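Local coordinates for protein aminopeptidase C (Lactobacillus rhamnosus, PDB 4K7C) that probably acts as a papain-like cysteine aminopeptidase that trims residues from the N-terminus of peptides, as a six-subunit assembly, at residues I306-A311 with K415-A420; L148-G153 with W255-Y260; T379-E384 with A402-F407. One frame throughout, in Å; residues are numbered along the deposited sequence.

Interaction 1 of 3, residues I306-A311 with K415-A420; sequences IKQLKA and KKYLPA
The phenol of Y417 lies against one side of helix 298-310, touching K307 and Q308 and, just past its end, A311. The tight part is around its ring. CA of Q308 stands 4.0 Å above one face, toward the rim, while CG of the neighbouring K416 sits over the centre of the opposite face. Beside the ring, Q308 OE1 reaches 3.3 Å from Y417 CD2, the amide plane turned 42° from the ring; this oxygen accepts its hydrogen bond from the backbone N of S414, and NE2 gives to S314 O. At the far end A311 CB comes to 3.3 Å from Y417 OH, which is also hydrogen-bonded to E313. Replacing Y417 by an alanine is likely to open a gap against Q308 and A311 and leave E313 without its hydroxyl partner. The looser side is solvent-exposed, at K307. With CG of K307 anti to the backbone N (chi1 -168°) and the rest of the chain extended, the lysine runs past CD1 of the ring, and its NZ donates to Y417 O at 3.2 Å, tilted 33° from the carbonyl plane. One water closes the triangle, donating to Y417 O at 2.7 Å and accepting from K307 NZ. The arrangement is that of a helix end packed on the turn leaving strand 408-414, consistent with the beta-barrel domain of a papain-like peptidase.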
loop_
_atom_site.group_PDB
_atom_site.type_symbol
_atom_site.label_atom_id
_atom_site.label_comp_id
_atom_site.label_asym_id
_atom_site.label_seq_id
_atom_site.Cartn_x
_atom_site.Cartn_y
_atom_site.Cartn_z
ATOM N N ILE A 306 -24.488 -33.641 16.245
ATOM C CA ILE A 306 -23.459 -34.644 16.236
ATOM C C ILE A 306 -23.783 -35.917 15.404
ATOM O O ILE A 306 -22.976 -36.414 14.683
ATOM C CB ILE A 306 -23.116 -35.000 17.700
ATOM C CG1 ILE A 306 -22.477 -33.803 18.371
ATOM C CG2 ILE A 306 -22.149 -36.161 17.783
ATOM C CD1 ILE A 306 -22.454 -33.861 19.912
ATOM N N LYS A 307 -25.017 -36.394 15.536
ATOM C CA LYS A 307 -25.523 -37.534 14.778
ATOM C C LYS A 307 -25.422 -37.269 13.253
ATOM O O LYS A 307 -24.884 -38.079 12.457
ATOM C CB LYS A 307 -26.965 -37.793 15.223
ATOM C CG LYS A 307 -27.481 -39.110 14.728
ATOM C CD LYS A 307 -28.857 -39.394 15.307
ATOM C CE LYS A 307 -29.289 -40.816 14.959
ATOM N NZ LYS A 307 -30.719 -40.924 15.330
ATOM N N GLN A 308 -25.821 -36.086 12.846
ATOM C CA GLN A 308 -25.750 -35.692 11.449
ATOM C C GLN A 308 -24.271 -35.603 10.967
ATOM O O GLN A 308 -23.889 -36.121 9.897
ATOM C CB GLN A 308 -26.571 -34.400 11.218
ATOM C CG GLN A 308 -26.682 -33.987 9.782
ATOM C CD GLN A 308 -27.900 -33.155 9.474
ATOM O OE1 GLN A 308 -29.021 -33.501 9.867
ATOM N NE2 GLN A 308 -27.701 -32.046 8.750
ATOM N N LEU A 309 -23.427 -34.940 11.756
ATOM C CA LEU A 309 -21.985 -34.937 11.452
ATOM C C LEU A 309 -21.358 -36.332 11.347
ATOM O O LEU A 309 -20.577 -36.605 10.440
ATOM C CB LEU A 309 -21.208 -34.031 12.486
ATOM C CG LEU A 309 -21.602 -32.542 12.357
ATOM C CD1 LEU A 309 -20.984 -31.773 13.525
ATOM C CD2 LEU A 309 -21.109 -31.941 11.023
ATOM N N LYS A 310 -21.743 -37.238 12.249
ATOM C CA LYS A 310 -21.142 -38.560 12.295
ATOM C C LYS A 310 -21.585 -39.381 11.055
ATOM O O LYS A 310 -20.866 -40.257 10.582
ATOM C CB LYS A 310 -21.524 -39.265 13.581
ATOM C CG LYS A 310 -20.739 -38.885 14.803
ATOM C CD LYS A 310 -21.259 -39.726 15.968
ATOM C CE LYS A 310 -20.321 -39.677 17.127
ATOM N NZ LYS A 310 -20.975 -40.329 18.295
ATOM N N ALA A 311 -22.738 -39.010 10.482
ATOM C CA ALA A 311 -23.201 -39.546 9.218
ATOM C C ALA A 311 -22.575 -38.956 7.985
ATOM O O ALA A 311 -22.907 -39.368 6.904
ATOM C CB ALA A 311 -24.709 -39.418 9.147
ATOM N N LYS A 415 -34.862 -34.914 9.121
ATOM C CA LYS A 415 -35.943 -35.502 9.921
ATOM C C LYS A 415 -35.682 -36.964 10.329
ATOM O O LYS A 415 -36.103 -37.403 11.419
ATOM C CB LYS A 415 -37.278 -35.331 9.186
ATOM C CG LYS A 415 -37.881 -33.938 9.246
ATOM C CD LYS A 415 -39.133 -33.848 8.348
ATOM C CE LYS A 415 -39.650 -32.489 8.333
ATOM N NZ LYS A 415 -40.783 -32.319 7.392
ATOM N N LYS A 416 -34.996 -37.703 9.461
ATOM C CA LYS A 416 -34.698 -39.078 9.752
ATOM C C LYS A 416 -33.817 -39.308 10.999
ATOM O O LYS A 416 -33.722 -40.412 11.482
ATOM C CB LYS A 416 -33.997 -39.707 8.581
ATOM C CG LYS A 416 -32.622 -39.171 8.312
ATOM C CD LYS A 416 -32.198 -39.660 6.951
ATOM C CE LYS A 416 -30.765 -39.364 6.686
ATOM N NZ LYS A 416 -30.375 -40.233 5.524
ATOM N N TYR A 417 -33.128 -38.257 11.481
ATOM C CA TYR A 417 -32.294 -38.382 12.676
ATOM C C TYR A 417 -33.111 -38.124 13.903
ATOM O O TYR A 417 -32.618 -38.348 14.997
ATOM C CB TYR A 417 -31.146 -37.344 12.612
ATOM C CG TYR A 417 -30.228 -37.581 11.496
ATOM C CD1 TYR A 417 -29.567 -38.832 11.353
ATOM C CD2 TYR A 417 -29.984 -36.599 10.566
ATOM C CE1 TYR A 417 -28.710 -39.063 10.298
ATOM C CE2 TYR A 417 -29.152 -36.817 9.500
ATOM C CZ TYR A 417 -28.518 -38.043 9.370
ATOM O OH TYR A 417 -27.705 -38.275 8.306
ATOM N N LEU A 418 -34.355 -37.641 13.728
ATOM C CA LEU A 418 -35.239 -37.294 14.841
ATOM C C LEU A 418 -35.971 -38.535 15.407
ATOM O O LEU A 418 -36.449 -39.332 14.649
ATOM C CB LEU A 418 -36.311 -36.340 14.382
ATOM C CG LEU A 418 -35.997 -34.915 13.948
ATOM C CD1 LEU A 418 -37.275 -34.099 13.701
ATOM C CD2 LEU A 418 -35.255 -34.287 15.068
ATOM N N PRO A 419 -36.144 -38.610 16.746
ATOM C CA PRO A 419 -36.971 -39.630 17.379
ATOM C C PRO A 419 -38.379 -39.545 16.839
ATOM O O PRO A 419 -38.856 -38.477 16.442
ATOM C CB PRO A 419 -36.956 -39.218 18.870
ATOM C CG PRO A 419 -35.685 -38.464 19.038
ATOM C CD PRO A 419 -35.561 -37.690 17.756
ATOM N N ALA A 420 -39.068 -40.681 16.815
ATOM C CA ALA A 420 -40.432 -40.712 16.305
ATOM C C ALA A 420 -41.353 -39.695 16.942
ATOM O O ALA A 420 -42.191 -39.094 16.277
ATOM C CB ALA A 420 -41.014 -42.134 16.525
HETATM O O HOH W 1 -31.836 -39.048 17.482
#

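Interaction 2 of 3, residues L148-G153 with W255-Y260; sequences LIEKYG and WNLDDY
L257 reaches from a short 3-10 turn to the side of helix 142-152, meeting I149 and E150. The turn, residues 257-259, is preceded by N256, whose side chain forms an Asx turn, and it leads directly into strand 260-264; the contact thus joins the last turn of helix 142-152 to the entrance of that strand in this protein, whose C1-like family is papain-like.

The apolar part rests on one methyl group. CD1 of L257 lies 3.7 Å from I149 CG2 and 3.5 Å from E150 CG, touching both neighbours on the helix at once. In I149, CG2, anti to the backbone N, is the branch that meets the leucine; the two side chains cross at about a right angle. The methylenes of E150 and the leucine side chain instead slide past one another in opposite directions, and E150 OE1 lies 3.6 Å from L257 CB. I149 also packs on M79 of helix 70-87.

The charged part sits beside it. E150 OE1 and D258 OD1 are 5.1 Å apart and would be expected to repel, but R289 forms a salt bridge to each through its NH1, which is likely to offset that repulsion.

The remaining bonds shape the two backbones. G153, the first residue past the helix, has a positive phi of 66°, its N still bonded to I149 O. On the other side D259 N donates to N256 O, and D258 N donates to N256 OD1 at 3.0 Å from above the amide plane, 50° out of it.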
loop_
_atom_site.group_PDB
_atom_site.type_symbol
_atom_site.label_atom_id
_atom_site.label_comp_id
_atom_site.label_asym_id
_atom_site.label_seq_id
_atom_site.Cartn_x
_atom_site.Cartn_y
_atom_site.Cartn_z
ATOM N N LEU A 148 -37.297 -20.776 -1.993
ATOM C CA LEU A 148 -36.729 -20.288 -3.222
ATOM C C LEU A 148 -36.257 -21.383 -4.127
ATOM O O LEU A 148 -36.545 -21.327 -5.315
ATOM C CB LEU A 148 -35.554 -19.294 -2.963
ATOM C CG LEU A 148 -36.002 -17.998 -2.287
ATOM C CD1 LEU A 148 -34.786 -17.283 -1.714
ATOM C CD2 LEU A 148 -36.733 -17.099 -3.258
ATOM N N ILE A 149 -35.638 -22.415 -3.567
ATOM C CA ILE A 149 -35.098 -23.489 -4.357
ATOM C C ILE A 149 -36.223 -24.345 -4.941
ATOM O O ILE A 149 -36.120 -24.806 -6.075
ATOM C CB ILE A 149 -34.074 -24.214 -3.528
ATOM C CG1 ILE A 149 -32.820 -23.290 -3.501
ATOM C CG2 ILE A 149 -33.662 -25.566 -4.121
ATOM C CD1 ILE A 149 -31.756 -23.939 -2.765
ATOM N N GLU A 150 -37.273 -24.553 -4.134
ATOM C CA GLU A 150 -38.450 -25.284 -4.597
ATOM C C GLU A 150 -39.041 -24.588 -5.811
ATOM O O GLU A 150 -39.430 -25.248 -6.750
ATOM C CB GLU A 150 -39.483 -25.425 -3.489
ATOM C CG GLU A 150 -38.955 -26.435 -2.482
ATOM C CD GLU A 150 -39.833 -26.594 -1.283
ATOM O OE1 GLU A 150 -39.978 -27.758 -0.877
ATOM O OE2 GLU A 150 -40.324 -25.575 -0.751
ATOM N N LYS A 151 -39.108 -23.278 -5.805
ATOM C CA LYS A 151 -39.818 -22.577 -6.869
ATOM C C LYS A 151 -38.911 -22.321 -8.108
ATOM O O LYS A 151 -39.406 -22.304 -9.277
ATOM C CB LYS A 151 -40.399 -21.291 -6.340
ATOM C CG LYS A 151 -41.143 -20.490 -7.381
ATOM C CD LYS A 151 -41.907 -19.356 -6.716
ATOM C CE LYS A 151 -42.860 -18.758 -7.694
ATOM N NZ LYS A 151 -43.670 -17.753 -7.003
ATOM N N TYR A 152 -37.611 -22.101 -7.854
ATOM C CA TYR A 152 -36.680 -21.603 -8.872
ATOM C C TYR A 152 -35.450 -22.389 -9.242
ATOM O O TYR A 152 -34.747 -22.101 -10.245
ATOM C CB TYR A 152 -36.257 -20.191 -8.519
ATOM C CG TYR A 152 -37.380 -19.184 -8.508
ATOM C CD1 TYR A 152 -37.949 -18.739 -9.710
ATOM C CD2 TYR A 152 -37.822 -18.590 -7.326
ATOM C CE1 TYR A 152 -38.984 -17.778 -9.731
ATOM C CE2 TYR A 152 -38.826 -17.604 -7.329
ATOM C CZ TYR A 152 -39.455 -17.220 -8.509
ATOM O OH TYR A 152 -40.451 -16.278 -8.548
ATOM N N GLY A 153 -35.189 -23.391 -8.454
ATOM C CA GLY A 153 -34.006 -24.228 -8.566
ATOM C C GLY A 153 -32.722 -23.515 -8.270
ATOM O O GLY A 153 -32.717 -22.651 -7.404
ATOM N N TRP A 255 -32.158 -33.391 -3.466
ATOM C CA TRP A 255 -32.831 -33.440 -2.183
ATOM C C TRP A 255 -34.333 -33.251 -2.298
ATOM O O TRP A 255 -34.807 -32.676 -3.247
ATOM C CB TRP A 255 -32.281 -32.335 -1.275
ATOM C CG TRP A 255 -30.874 -32.407 -0.994
ATOM C CD1 TRP A 255 -30.006 -33.336 -1.388
ATOM C CD2 TRP A 255 -30.117 -31.458 -0.204
ATOM N NE1 TRP A 255 -28.749 -33.067 -0.899
ATOM C CE2 TRP A 255 -28.801 -31.901 -0.179
ATOM C CE3 TRP A 255 -30.455 -30.301 0.473
ATOM C CZ2 TRP A 255 -27.770 -31.200 0.505
ATOM C CZ3 TRP A 255 -29.434 -29.600 1.162
ATOM C CH2 TRP A 255 -28.120 -30.085 1.175
ATOM N N ASN A 256 -35.035 -33.844 -1.330
ATOM C CA ASN A 256 -36.406 -33.537 -1.056
ATOM C C ASN A 256 -36.334 -32.620 0.132
ATOM O O ASN A 256 -36.000 -33.058 1.264
ATOM C CB ASN A 256 -37.208 -34.792 -0.766
ATOM C CG ASN A 256 -38.615 -34.477 -0.392
ATOM O OD1 ASN A 256 -39.046 -33.322 -0.342
ATOM N ND2 ASN A 256 -39.363 -35.511 -0.112
ATOM N N LEU A 257 -36.707 -31.377 -0.153
ATOM C CA LEU A 257 -36.582 -30.273 0.775
ATOM C C LEU A 257 -37.539 -30.437 1.945
ATOM O O LEU A 257 -37.284 -29.902 3.039
ATOM C CB LEU A 257 -36.695 -28.927 0.084
ATOM C CG LEU A 257 -35.453 -28.645 -0.792
ATOM C CD1 LEU A 257 -35.722 -27.426 -1.646
ATOM C CD2 LEU A 257 -34.128 -28.513 -0.051
ATOM N N ASP A 258 -38.545 -31.291 1.788
ATOM C CA ASP A 258 -39.307 -31.682 2.943
ATOM C C ASP A 258 -38.609 -32.456 4.039
ATOM O O ASP A 258 -39.210 -32.605 5.126
ATOM C CB ASP A 258 -40.532 -32.574 2.511
ATOM C CG ASP A 258 -41.718 -31.776 2.115
ATOM O OD1 ASP A 258 -42.011 -30.735 2.753
ATOM O OD2 ASP A 258 -42.414 -32.226 1.154
ATOM N N ASP A 259 -37.465 -33.070 3.725
ATOM C CA ASP A 259 -36.787 -33.961 4.596
ATOM C C ASP A 259 -36.120 -33.170 5.747
ATOM O O ASP A 259 -35.593 -33.834 6.604
ATOM C CB ASP A 259 -35.646 -34.678 3.859
ATOM C CG ASP A 259 -36.129 -35.763 2.893
ATOM O OD1 ASP A 259 -37.322 -36.020 2.903
ATOM O OD2 ASP A 259 -35.246 -36.328 2.198
ATOM N N TYR A 260 -36.175 -31.816 5.742
ATOM C CA TYR A 260 -35.302 -30.962 6.672
ATOM C C TYR A 260 -36.143 -30.224 7.659
ATOM O O TYR A 260 -37.157 -29.674 7.302
ATOM C CB TYR A 260 -34.362 -29.984 5.880
ATOM C CG TYR A 260 -33.495 -30.791 4.931
ATOM C CD1 TYR A 260 -32.448 -31.532 5.387
ATOM C CD2 TYR A 260 -33.833 -30.918 3.592
ATOM C CE1 TYR A 260 -31.709 -32.349 4.545
ATOM C CE2 TYR A 260 -33.090 -31.739 2.723
ATOM C CZ TYR A 260 -32.060 -32.444 3.209
ATOM O OH TYR A 260 -31.356 -33.255 2.407
#

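Interaction 3 of 3, residues T379-E384 with A402-F407; sequences TKWKVE and AWFDQF
The indole of W381 and the phenyl of F404 meet face to face in an offset stack, with 4.3 Å between the centroid of the six-membered indole ring and that of the phenyl. The planes are inclined by 28°, and the CD1-CE1 side of the phenyl dips toward the indole: F404 CD1 stands 3.3 Å above the indole plane, over its five-membered ring, equally close to CE2 and NE1 of W381 at 3.4 Å. Toward the fused CD2-CE2 bond, F404 CE1 lies 3.6 Å from W381 CD2. Over the phenyl face, toward the rim, lies W381 CZ2.

The stack joins strand 377-384 to helix 401-407, which follows strand 396-400, the antiparallel neighbour of 377-384: two antiparallel strands followed directly by a helix, consistent with the beta domain of a papain-like fold. F404 CG is anti to the backbone N (chi1 -172°), which sends the ring off the helix and over the indole.

NE1 of W381 is hydrogen-bonded to OD1 of D401, the residue just ahead of the helical segment, which is likely to limit rotation of the ring system. W381 also packs on V371 of strand 364-374, and F404 on F301 and K302 of helix 298-310.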
loop_
_atom_site.group_PDB
_atom_site.type_symbol
_atom_site.label_atom_id
_atom_site.label_comp_id
_atom_site.label_asym_id
_atom_site.label_seq_id
_atom_site.Cartn_x
_atom_site.Cartn_y
_atom_site.Cartn_z
ATOM N N THR A 379 -16.063 -30.845 22.519
ATOM C CA THR A 379 -15.299 -29.714 23.140
ATOM C C THR A 379 -15.283 -28.446 22.273
ATOM O O THR A 379 -15.096 -27.324 22.789
ATOM C CB THR A 379 -13.866 -30.207 23.447
ATOM O OG1 THR A 379 -13.258 -30.643 22.240
ATOM C CG2 THR A 379 -13.901 -31.351 24.446
ATOM N N LYS A 380 -15.360 -28.680 20.963
ATOM C CA LYS A 380 -15.244 -27.656 19.960
ATOM C C LYS A 380 -15.794 -28.175 18.625
ATOM O O LYS A 380 -15.879 -29.360 18.423
ATOM C CB LYS A 380 -13.813 -27.118 19.781
ATOM C CG LYS A 380 -12.752 -28.137 19.576
ATOM C CD LYS A 380 -11.346 -27.615 19.847
ATOM C CE LYS A 380 -10.273 -28.669 19.596
ATOM N NZ LYS A 380 -8.998 -28.011 19.978
ATOM N N TRP A 381 -16.244 -27.207 17.808
ATOM C CA TRP A 381 -16.988 -27.443 16.587
ATOM C C TRP A 381 -16.266 -26.692 15.487
ATOM O O TRP A 381 -15.776 -25.537 15.669
ATOM C CB TRP A 381 -18.381 -26.860 16.699
ATOM C CG TRP A 381 -19.185 -27.432 17.851
ATOM C CD1 TRP A 381 -19.113 -27.049 19.147
ATOM C CD2 TRP A 381 -20.262 -28.375 17.759
ATOM N NE1 TRP A 381 -19.987 -27.817 19.931
ATOM C CE2 TRP A 381 -20.699 -28.633 19.084
ATOM C CE3 TRP A 381 -20.810 -29.149 16.682
ATOM C CZ2 TRP A 381 -21.702 -29.554 19.372
ATOM C CZ3 TRP A 381 -21.842 -30.012 16.960
ATOM C CH2 TRP A 381 -22.262 -30.234 18.294
ATOM N N LYS A 382 -16.206 -27.334 14.320
ATOM C CA LYS A 382 -15.589 -26.758 13.156
ATOM C C LYS A 382 -16.634 -26.048 12.318
ATOM O O LYS A 382 -17.722 -26.593 11.985
ATOM C CB LYS A 382 -14.854 -27.791 12.319
ATOM C CG LYS A 382 -14.191 -27.255 11.068
ATOM C CD LYS A 382 -13.420 -28.320 10.294
ATOM C CE LYS A 382 -12.479 -27.633 9.306
ATOM N NZ LYS A 382 -12.021 -28.523 8.223
ATOM N N VAL A 383 -16.308 -24.831 11.926
ATOM C CA VAL A 383 -17.304 -23.924 11.340
ATOM C C VAL A 383 -16.854 -23.391 9.987
ATOM O O VAL A 383 -15.812 -22.705 9.869
ATOM C CB VAL A 383 -17.595 -22.736 12.280
ATOM C CG1 VAL A 383 -18.563 -21.697 11.666
ATOM C CG2 VAL A 383 -18.155 -23.279 13.505
ATOM N N GLU A 384 -17.623 -23.686 8.965
ATOM C CA GLU A 384 -17.370 -23.070 7.673
ATOM C C GLU A 384 -18.004 -21.723 7.593
ATOM O O GLU A 384 -19.238 -21.581 7.685
ATOM C CB GLU A 384 -17.867 -23.949 6.465
ATOM C CG GLU A 384 -17.625 -23.232 5.118
ATOM C CD GLU A 384 -18.102 -24.041 3.935
ATOM O OE1 GLU A 384 -18.828 -25.031 4.190
ATOM O OE2 GLU A 384 -17.889 -23.606 2.795
ATOM N N ALA A 402 -18.852 -24.442 25.054
ATOM C CA ALA A 402 -19.546 -23.423 25.859
ATOM C C ALA A 402 -20.169 -22.316 25.055
ATOM O O ALA A 402 -21.259 -21.799 25.398
ATOM C CB ALA A 402 -18.598 -22.876 26.941
ATOM N N TRP A 403 -19.439 -21.873 24.019
ATOM C CA TRP A 403 -19.952 -20.881 23.124
ATOM C C TRP A 403 -21.200 -21.371 22.409
ATOM O O TRP A 403 -22.141 -20.631 22.287
ATOM C CB TRP A 403 -18.890 -20.425 22.089
ATOM C CG TRP A 403 -19.226 -19.140 21.341
ATOM C CD1 TRP A 403 -18.801 -17.875 21.651
ATOM C CD2 TRP A 403 -20.035 -18.998 20.157
ATOM N NE1 TRP A 403 -19.256 -16.969 20.721
ATOM C CE2 TRP A 403 -20.013 -17.638 19.796
ATOM C CE3 TRP A 403 -20.775 -19.893 19.395
ATOM C CZ2 TRP A 403 -20.719 -17.129 18.715
ATOM C CZ3 TRP A 403 -21.445 -19.385 18.272
ATOM C CH2 TRP A 403 -21.423 -18.021 17.962
ATOM N N PHE A 404 -21.152 -22.577 21.902
ATOM C CA PHE A 404 -22.315 -23.188 21.163
ATOM C C PHE A 404 -23.544 -23.158 22.114
ATOM O O PHE A 404 -24.618 -22.714 21.740
ATOM C CB PHE A 404 -21.912 -24.646 20.864
ATOM C CG PHE A 404 -22.853 -25.362 19.970
ATOM C CD1 PHE A 404 -22.427 -25.706 18.712
ATOM C CD2 PHE A 404 -24.191 -25.632 20.334
ATOM C CE1 PHE A 404 -23.274 -26.368 17.831
ATOM C CE2 PHE A 404 -25.049 -26.316 19.432
ATOM C CZ PHE A 404 -24.544 -26.679 18.192
ATOM N N ASP A 405 -23.357 -23.567 23.355
ATOM C CA ASP A 405 -24.461 -23.560 24.340
ATOM C C ASP A 405 -25.151 -22.241 24.452
ATOM O O ASP A 405 -26.358 -22.135 24.588
ATOM C CB ASP A 405 -23.988 -24.038 25.739
ATOM C CG ASP A 405 -23.650 -25.508 25.794
ATOM O OD1 ASP A 405 -23.878 -26.244 24.809
ATOM O OD2 ASP A 405 -23.101 -25.945 26.833
ATOM N N GLN A 406 -24.359 -21.184 24.495
ATOM C CA GLN A 406 -24.896 -19.896 24.734
ATOM C C GLN A 406 -25.423 -19.213 23.491
ATOM O O GLN A 406 -26.442 -18.537 23.539
ATOM C CB GLN A 406 -23.816 -18.955 25.338
ATOM C CG GLN A 406 -23.253 -19.201 26.733
ATOM C CD GLN A 406 -24.329 -19.444 27.755
ATOM O OE1 GLN A 406 -25.332 -18.730 27.871
ATOM N NE2 GLN A 406 -24.132 -20.472 28.480
ATOM N N PHE A 407 -24.712 -19.340 22.353
ATOM C CA PHE A 407 -24.899 -18.429 21.263
ATOM C C PHE A 407 -25.393 -19.045 19.944
ATOM O O PHE A 407 -25.682 -18.311 18.996
ATOM C CB PHE A 407 -23.637 -17.546 20.989
ATOM C CG PHE A 407 -23.254 -16.730 22.178
ATOM C CD1 PHE A 407 -24.172 -15.847 22.748
ATOM C CD2 PHE A 407 -22.087 -16.955 22.848
ATOM C CE1 PHE A 407 -23.831 -15.104 23.893
ATOM C CE2 PHE A 407 -21.753 -16.228 23.996
ATOM C CZ PHE A 407 -22.640 -15.302 24.511
#

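Overall arrangement
Helix 298-310 ties interactions 1 and 3 together: I306 CG1 lies 3.6 Å from W381 CH2, and L309 CD1 4.0 Å from W381 CZ3, with about 18 Å between the centres of the two contacts. Interaction 3 is nested along the chain inside the loop closed by interaction 1. Interaction 2 comes earlier in sequence and meets interaction 1 through K415, whose NZ is 2.8 Å from D258 O and whose N is 2.8 Å from D259 O, both probable hydrogen bonds. Interactions 2 and 3 do not touch, their nearest atoms being about 11 Å apart. A glycerol, probably from crystallisation, binds Q308 of interaction 1, and a glycerol also hydrogen-bonds Y152 O near interaction 2.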